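Local coordinates for enoyl-[acyl-carrier-protein] reductase [FMN] (Thermotoga maritima, PDB 5GVJ), which probably reduces the double bond of enoyl-acyl-carrier-protein substrates with NADH, using FMN as its flavin cofactor, at residues Val94-Gly99 and Arg106-Asn111; Arg218-Thr223 and Val277-Gly282. The protein carries 1 engineered substitution. All coordinates share one frame; numbering follows the deposited sequence.

Following the chain from its N terminus, contact 1 is local: strand 93-97 leads through a short loop to helix 102-110, and the helix folds back over the strand across six intervening residues, within one beta-alpha-beta unit of the TIM barrel. Contact 2 opens only after contact 1 has closed, so the two neither nest nor cross. It closes a much longer loop of 53 residues, bringing strand 220-223 of the small antiparallel sheet against residues 277-279, where the loop enters the 3-10 segment 279-282 ahead of helix 290-309. The centres of the two contacts are about 29 Å apart, on opposite sides of the chain's centre: contact 1 in the barrel wall, contact 2 near the flavin site.

Contact 1 (Val94-Gly99 and Arg106-Asn111)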
ATOM      1  N   VAL A  94       0.899  -1.188 -25.864  1.00 16.87           N
ATOM      2  CA  VAL A  94       0.440   0.169 -25.590  1.00 15.07           C
ATOM      3  C   VAL A  94      -0.224   0.195 -24.220  1.00 15.25           C
ATOM      4  O   VAL A  94      -1.116  -0.615 -23.941  1.00 16.91           O
ATOM      5  CB  VAL A  94      -0.504   0.701 -26.685  1.00 18.23           C
ATOM      6  CG1 VAL A  94      -1.066   2.068 -26.295  1.00 17.62           C
ATOM      7  CG2 VAL A  94       0.268   0.830 -28.005  1.00 17.00           C
ATOM      8  N   THR A  95       0.239   1.098 -23.358  1.00 18.81           N
ATOM      9  CA  THR A  95      -0.419   1.391 -22.094  1.00 17.13           C
ATOM     10  C   THR A  95      -1.164   2.707 -22.235  1.00 19.95           C
ATOM     11  O   THR A  95      -0.849   3.530 -23.099  1.00 16.52           O
ATOM     12  CB  THR A  95       0.569   1.477 -20.914  1.00 16.07           C
ATOM     13  OG1 THR A  95       1.414   2.626 -21.040  1.00 17.70           O
ATOM     14  CG2 THR A  95       1.426   0.227 -20.802  1.00 18.42           C
ATOM     15  N   PHE A  96      -2.174   2.889 -21.383  1.00 15.73           N
ATOM     16  CA  PHE A  96      -2.993   4.090 -21.392  1.00 18.55           C
ATOM     17  C   PHE A  96      -3.062   4.672 -19.992  1.00 23.79           C
ATOM     18  O   PHE A  96      -3.028   3.941 -18.999  1.00 25.83           O
ATOM     19  CB  PHE A  96      -4.421   3.809 -21.876  1.00 19.74           C
ATOM     20  CG  PHE A  96      -4.531   3.561 -23.348  1.00 19.55           C
ATOM     21  CD1 PHE A  96      -4.607   4.620 -24.236  1.00 19.42           C
ATOM     22  CD2 PHE A  96      -4.579   2.267 -23.846  1.00 20.02           C
ATOM     23  CE1 PHE A  96      -4.725   4.397 -25.599  1.00 18.81           C
ATOM     24  CE2 PHE A  96      -4.691   2.036 -25.196  1.00 16.96           C
ATOM     25  CZ  PHE A  96      -4.768   3.106 -26.079  1.00 20.75           C
ATOM     26  N   GLY A  97      -3.164   5.998 -19.919  1.00 24.33           N
ATOM     27  CA  GLY A  97      -3.428   6.662 -18.666  1.00 27.97           C
ATOM     28  C   GLY A  97      -4.541   7.682 -18.817  1.00 31.42           C
ATOM     29  O   GLY A  97      -4.870   8.126 -19.920  1.00 29.88           O
ATOM     30  N   ALA A  98      -5.126   8.039 -17.669  1.00 31.22           N
ATOM     31  CA  ALA A  98      -6.093   9.137 -17.550  1.00 31.18           C
ATOM     32  C   ALA A  98      -7.441   8.776 -18.172  1.00 33.07           C
ATOM     33  O   ALA A  98      -7.967   9.496 -19.022  1.00 38.09           O
ATOM     34  CB  ALA A  98      -5.547  10.441 -18.145  1.00 31.57           C
ATOM     35  N   GLY A  99      -8.006   7.649 -17.738  1.00 30.59           N
ATOM     36  CA  GLY A  99      -9.387   7.389 -18.065  1.00 29.28           C
ATOM     37  C   GLY A  99      -9.580   6.024 -18.679  1.00 29.53           C
ATOM     38  O   GLY A  99      -8.787   5.096 -18.465  1.00 28.97           O
ATOM     39  N   ARG A 106     -10.022  -2.197 -29.443  1.00 21.40           N
ATOM     40  CA  ARG A 106     -10.276  -3.137 -30.531  1.00 22.49           C
ATOM     41  C   ARG A 106      -9.325  -2.923 -31.707  1.00 23.03           C
ATOM     42  O   ARG A 106      -8.749  -3.883 -32.235  1.00 23.29           O
ATOM     43  CB  ARG A 106     -11.724  -3.020 -30.998  1.00 27.38           C
ATOM     44  CG  ARG A 106     -12.015  -3.835 -32.228  1.00 32.01           C
ATOM     45  CD  ARG A 106     -13.307  -3.376 -32.890  1.00 39.07           C
ATOM     46  NE  ARG A 106     -13.585  -4.241 -34.019  1.00 43.12           N
ATOM     47  CZ  ARG A 106     -14.816  -4.543 -34.410  1.00 47.93           C
ATOM     48  NH1 ARG A 106     -15.862  -4.048 -33.745  1.00 45.88           N
ATOM     49  NH2 ARG A 106     -15.014  -5.338 -35.458  1.00 52.88           N
ATOM     50  N   GLU A 107      -9.157  -1.676 -32.151  1.00 24.08           N
ATOM     51  CA  GLU A 107      -8.306  -1.466 -33.323  1.00 22.48           C
ATOM     52  C   GLU A 107      -6.851  -1.789 -33.013  1.00 23.08           C
ATOM     53  O   GLU A 107      -6.123  -2.295 -33.878  1.00 22.82           O
ATOM     54  CB  GLU A 107      -8.446  -0.036 -33.845  1.00 24.08           C
ATOM     55  CG  GLU A 107      -7.915   1.054 -32.925  1.00 31.10           C
ATOM     56  CD  GLU A 107      -8.312   2.441 -33.406  1.00 41.34           C
ATOM     57  OE1 GLU A 107      -7.940   2.800 -34.548  1.00 45.35           O
ATOM     58  OE2 GLU A 107      -9.021   3.154 -32.653  1.00 39.78           O
ATOM     59  N   LEU A 108      -6.416  -1.530 -31.780  1.00 22.52           N
ATOM     60  CA  LEU A 108      -5.068  -1.917 -31.388  1.00 22.51           C
ATOM     61  C   LEU A 108      -4.928  -3.434 -31.389  1.00 21.81           C
ATOM     62  O   LEU A 108      -3.973  -3.981 -31.951  1.00 22.51           O
ATOM     63  CB  LEU A 108      -4.742  -1.329 -30.013  1.00 21.06           C
ATOM     64  CG  LEU A 108      -4.398   0.164 -30.055  1.00 23.94           C
ATOM     65  CD1 LEU A 108      -4.381   0.774 -28.667  1.00 21.27           C
ATOM     66  CD2 LEU A 108      -3.067   0.402 -30.753  1.00 19.40           C
ATOM     67  N   LYS A 109      -5.893  -4.132 -30.792  1.00 22.25           N
ATOM     68  CA  LYS A 109      -5.795  -5.583 -30.700  1.00 22.59           C
ATOM     69  C   LYS A 109      -5.936  -6.248 -32.058  1.00 22.91           C
ATOM     70  O   LYS A 109      -5.230  -7.220 -32.347  1.00 21.42           O
ATOM     71  CB  LYS A 109      -6.847  -6.118 -29.746  1.00 23.79           C
ATOM     72  CG  LYS A 109      -6.415  -6.054 -28.318  1.00 23.48           C
ATOM     73  CD  LYS A 109      -7.387  -6.827 -27.501  1.00 29.96           C
ATOM     74  CE  LYS A 109      -7.260  -8.311 -27.767  1.00 33.24           C
ATOM     75  NZ  LYS A 109      -8.086  -9.098 -26.825  1.00 31.18           N
ATOM     76  N   GLU A 110      -6.846  -5.753 -32.901  1.00 19.06           N
ATOM     77  CA  GLU A 110      -6.965  -6.320 -34.244  1.00 22.42           C
ATOM     78  C   GLU A 110      -5.645  -6.269 -35.000  1.00 21.38           C
ATOM     79  O   GLU A 110      -5.378  -7.132 -35.840  1.00 23.31           O
ATOM     80  CB  GLU A 110      -8.070  -5.599 -35.018  1.00 21.47           C
ATOM     81  CG  GLU A 110      -9.434  -6.002 -34.500  1.00 29.73           C
ATOM     82  CD  GLU A 110     -10.572  -5.517 -35.363  1.00 34.58           C
ATOM     83  OE1 GLU A 110     -10.325  -4.684 -36.257  1.00 36.65           O
ATOM     84  OE2 GLU A 110     -11.714  -5.968 -35.130  1.00 40.51           O
ATOM     85  N   ASN A 111      -4.793  -5.298 -34.700  1.00 20.62           N
ATOM     86  CA  ASN A 111      -3.514  -5.183 -35.389  1.00 22.28           C
ATOM     87  C   ASN A 111      -2.346  -5.793 -34.606  1.00 25.32           C
ATOM     88  O   ASN A 111      -1.185  -5.549 -34.954  1.00 26.06           O
ATOM     89  CB  ASN A 111      -3.261  -3.715 -35.735  1.00 18.77           C
ATOM     90  CG  ASN A 111      -4.136  -3.251 -36.904  1.00 22.80           C
ATOM     91  OD1 ASN A 111      -3.812  -3.517 -38.063  1.00 24.15           O
ATOM     92  ND2 ASN A 111      -5.254  -2.588 -36.604  1.00 20.09           N
TER
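In the beta-alpha-beta unit formed by strand 93-97, helix 102-110 and strand 114-119 of the TIM barrel, V94 and F96 of the first strand meet L108 of the helix. All three side chains are buried and leave their backbones toward the opposite segment, as expected for alternate strand residues facing a covering helix. The closest approach is L108 CD1 to F96 CZ, 3.5 Å, with F96 CE2 at 3.7 Å. This methyl lies at the ring's edge, in its plane, so the leucine abuts the rim without stacking on a face. A chi1 of -73° holds the F96 ring beside its own backbone N, with CZ and CE2 directed at the leucine. V94 CG1 covers one face of the ring near its rim, 3.7 Å above the plane, and lies 4.3 Å from L108 CD1. Only carbon atoms of these three side chains meet across the contact. Where the helix ends, the N111 side chain turns back, its ND2 giving a nearly straight hydrogen bond (169°) to E107 O at 2.9 Å. Around this seam, I72 of strand 68-73 touches V94 and F96, V115 touches F96 and L108, and I87 of helix 79-88 packs on L108.

Contact 2 (Arg218-Thr223 and Val277-Gly282); sequences RDTVVT and VGQSAG. With NA (sodium ion), chain C.
Van der Waals packing accounts for the direct contact between T220 and V277, G278 and Q279, with the threonine as the common partner. T220 CG2 lies 3.5 Å from V277 O and 3.8 Å from G278 O, placing a methyl within van der Waals reach of two successive carbonyl oxygens. The same methyl approaches V277 CG2 at 4.2 Å. T220 OG1 lies 3.8 Å from Q279 CG, and the T220 and Q279 side chains cross at about a right angle. A chi1 of 70° divides the threonine's branches, CG2 going to the V277 and G278 carbonyls and OG1 to Q279 CG and R232.

The side-chain polar atoms of T220 and Q279 are bonded outside the two segments: T220 OG1 to R232 NH1 of the adjoining strand, Q279 NE2 to E149 O and OE1 to T151 N of the second subunit. V277 O is the buried exception, with no polar partner in the model. Within the turn, A281 N donates to G278 O at 3.0 Å.

Metal coordination lies further along the 3-10 segment, at A281, whose O binds the sodium ion at 2.3 Å, joined by a water and the carbonyl oxygens of I212, V213, A215 and I284. Together these features mark a loop running into a sodium-bound 3-10 segment, its start packed against T220 of strand 220-223, which presents S280 at a flavin site that binds FMN in another structure of this protein.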
ATOM      1  N   ARG A 218       8.327  10.224   3.377  1.00 19.31           N
ATOM      2  CA  ARG A 218       7.368  11.259   3.750  1.00 25.49           C
ATOM      3  C   ARG A 218       7.555  12.551   2.966  1.00 25.72           C
ATOM      4  O   ARG A 218       6.902  13.550   3.277  1.00 24.73           O
ATOM      5  CB  ARG A 218       7.470  11.560   5.252  1.00 23.50           C
ATOM      6  CG  ARG A 218       6.919  10.469   6.145  1.00 29.46           C
ATOM      7  CD  ARG A 218       6.839  10.931   7.607  1.00 28.68           C
ATOM      8  NE  ARG A 218       8.161  11.294   8.120  1.00 37.52           N
ATOM      9  CZ  ARG A 218       8.374  11.813   9.326  1.00 41.45           C
ATOM     10  NH1 ARG A 218       7.347  12.023  10.143  1.00 42.19           N
ATOM     11  NH2 ARG A 218       9.609  12.117   9.718  1.00 38.15           N
ATOM     12  N   ASP A 219       8.426  12.568   1.958  1.00 21.45           N
ATOM     13  CA  ASP A 219       8.774  13.816   1.297  1.00 21.38           C
ATOM     14  C   ASP A 219       7.958  14.080   0.040  1.00 25.75           C
ATOM     15  O   ASP A 219       8.367  14.904  -0.782  1.00 26.69           O
ATOM     16  CB  ASP A 219      10.261  13.842   0.962  1.00 21.87           C
ATOM     17  CG  ASP A 219      11.118  14.178   2.167  1.00 25.57           C
ATOM     18  OD1 ASP A 219      10.597  14.785   3.129  1.00 25.66           O
ATOM     19  OD2 ASP A 219      12.310  13.830   2.146  1.00 22.31           O
ATOM     20  N   THR A 220       6.827  13.406  -0.143  1.00 21.09           N
ATOM     21  CA  THR A 220       5.939  13.782  -1.233  1.00 25.20           C
ATOM     22  C   THR A 220       4.669  14.402  -0.667  1.00 25.89           C
ATOM     23  O   THR A 220       4.342  14.239   0.511  1.00 29.19           O
ATOM     24  CB  THR A 220       5.590  12.589  -2.137  1.00 23.62           C
ATOM     25  OG1 THR A 220       4.733  11.690  -1.428  1.00 24.86           O
ATOM     26  CG2 THR A 220       6.850  11.849  -2.585  1.00 21.84           C
ATOM     27  N   VAL A 221       3.974  15.153  -1.520  1.00 27.58           N
ATOM     28  CA  VAL A 221       2.696  15.773  -1.190  1.00 29.99           C
ATOM     29  C   VAL A 221       1.736  15.505  -2.326  1.00 27.65           C
ATOM     30  O   VAL A 221       2.141  15.355  -3.481  1.00 29.48           O
ATOM     31  CB  VAL A 221       2.787  17.298  -0.986  1.00 33.86           C
ATOM     32  CG1 VAL A 221       3.166  17.626   0.402  1.00 41.00           C
ATOM     33  CG2 VAL A 221       3.769  17.896  -1.964  1.00 29.03           C
ATOM     34  N   VAL A 222       0.452  15.494  -1.998  1.00 30.57           N
ATOM     35  CA  VAL A 222      -0.607  15.409  -2.991  1.00 33.30           C
ATOM     36  C   VAL A 222      -1.191  16.804  -3.164  1.00 36.68           C
ATOM     37  O   VAL A 222      -1.677  17.403  -2.198  1.00 40.61           O
ATOM     38  CB  VAL A 222      -1.684  14.397  -2.574  1.00 37.18           C
ATOM     39  CG1 VAL A 222      -2.763  14.309  -3.646  1.00 33.14           C
ATOM     40  CG2 VAL A 222      -1.043  13.035  -2.298  1.00 27.89           C
ATOM     41  N   THR A 223      -1.130  17.323  -4.387  1.00 35.22           N
ATOM     42  CA  THR A 223      -1.631  18.650  -4.715  1.00 43.98           C
ATOM     43  C   THR A 223      -2.652  18.556  -5.839  1.00 49.36           C
ATOM     44  O   THR A 223      -2.576  17.671  -6.698  1.00 46.19           O
ATOM     45  CB  THR A 223      -0.505  19.586  -5.160  1.00 45.67           C
ATOM     46  OG1 THR A 223       0.075  19.084  -6.371  1.00 48.18           O
ATOM     47  CG2 THR A 223       0.569  19.684  -4.092  1.00 43.65           C
ATOM     48  N   VAL A 277       7.191  12.289  -8.297  1.00 23.33           N
ATOM     49  CA  VAL A 277       7.836  11.065  -7.843  1.00 22.50           C
ATOM     50  C   VAL A 277       6.983  10.465  -6.731  1.00 21.80           C
ATOM     51  O   VAL A 277       6.293  11.178  -5.993  1.00 20.31           O
ATOM     52  CB  VAL A 277       9.302  11.298  -7.376  1.00 22.88           C
ATOM     53  CG1 VAL A 277       9.915  12.530  -8.047  1.00 25.03           C
ATOM     54  CG2 VAL A 277       9.407  11.382  -5.885  1.00 23.97           C
ATOM     55  N   GLY A 278       7.013   9.134  -6.636  1.00 20.68           N
ATOM     56  CA  GLY A 278       6.180   8.417  -5.696  1.00 18.89           C
ATOM     57  C   GLY A 278       6.854   8.231  -4.354  1.00 17.98           C
ATOM     58  O   GLY A 278       8.013   8.589  -4.148  1.00 16.58           O
ATOM     59  N   GLN A 279       6.091   7.650  -3.422  1.00 15.95           N
ATOM     60  CA  GLN A 279       6.618   7.417  -2.087  1.00 16.58           C
ATOM     61  C   GLN A 279       7.779   6.440  -2.106  1.00 16.12           C
ATOM     62  O   GLN A 279       8.593   6.443  -1.177  1.00 15.51           O
ATOM     63  CB  GLN A 279       5.497   6.908  -1.154  1.00 15.06           C
ATOM     64  CG  GLN A 279       4.422   7.960  -0.880  1.00 18.07           C
ATOM     65  CD  GLN A 279       3.377   7.489   0.121  1.00 19.14           C
ATOM     66  OE1 GLN A 279       3.405   6.344   0.566  1.00 17.66           O
ATOM     67  NE2 GLN A 279       2.450   8.378   0.482  1.00 19.43           N
ATOM     68  N   SER A 280       7.896   5.625  -3.159  1.00 16.22           N
ATOM     69  CA  SER A 280       9.039   4.722  -3.220  1.00 17.26           C
ATOM     70  C   SER A 280      10.370   5.456  -3.340  1.00 13.38           C
ATOM     71  O   SER A 280      11.413   4.808  -3.235  1.00 15.38           O
ATOM     72  CB  SER A 280       8.904   3.738  -4.388  1.00 17.51           C
ATOM     73  OG  SER A 280       9.080   4.403  -5.615  1.00 18.36           O
ATOM     74  N   ALA A 281      10.375   6.778  -3.543  1.00 14.95           N
ATOM     75  CA  ALA A 281      11.654   7.494  -3.502  1.00 15.06           C
ATOM     76  C   ALA A 281      12.350   7.303  -2.159  1.00 16.61           C
ATOM     77  O   ALA A 281      13.582   7.242  -2.102  1.00 15.17           O
ATOM     78  CB  ALA A 281      11.454   8.984  -3.798  1.00 16.58           C
ATOM     79  N   GLY A 282      11.587   7.146  -1.076  1.00 14.82           N
ATOM     80  CA  GLY A 282      12.205   6.908   0.219  1.00 14.51           C
ATOM     81  C   GLY A 282      12.903   5.571   0.343  1.00 17.05           C
ATOM     82  O   GLY A 282      13.649   5.362   1.305  1.00 17.03           O
TER
HETATM   83 NA    NA C 401      15.479   8.476  -1.492  1.00 20.40          NA
HETATM   84  O   HOH W   1      16.017   7.462   0.726  1.00 17.64           O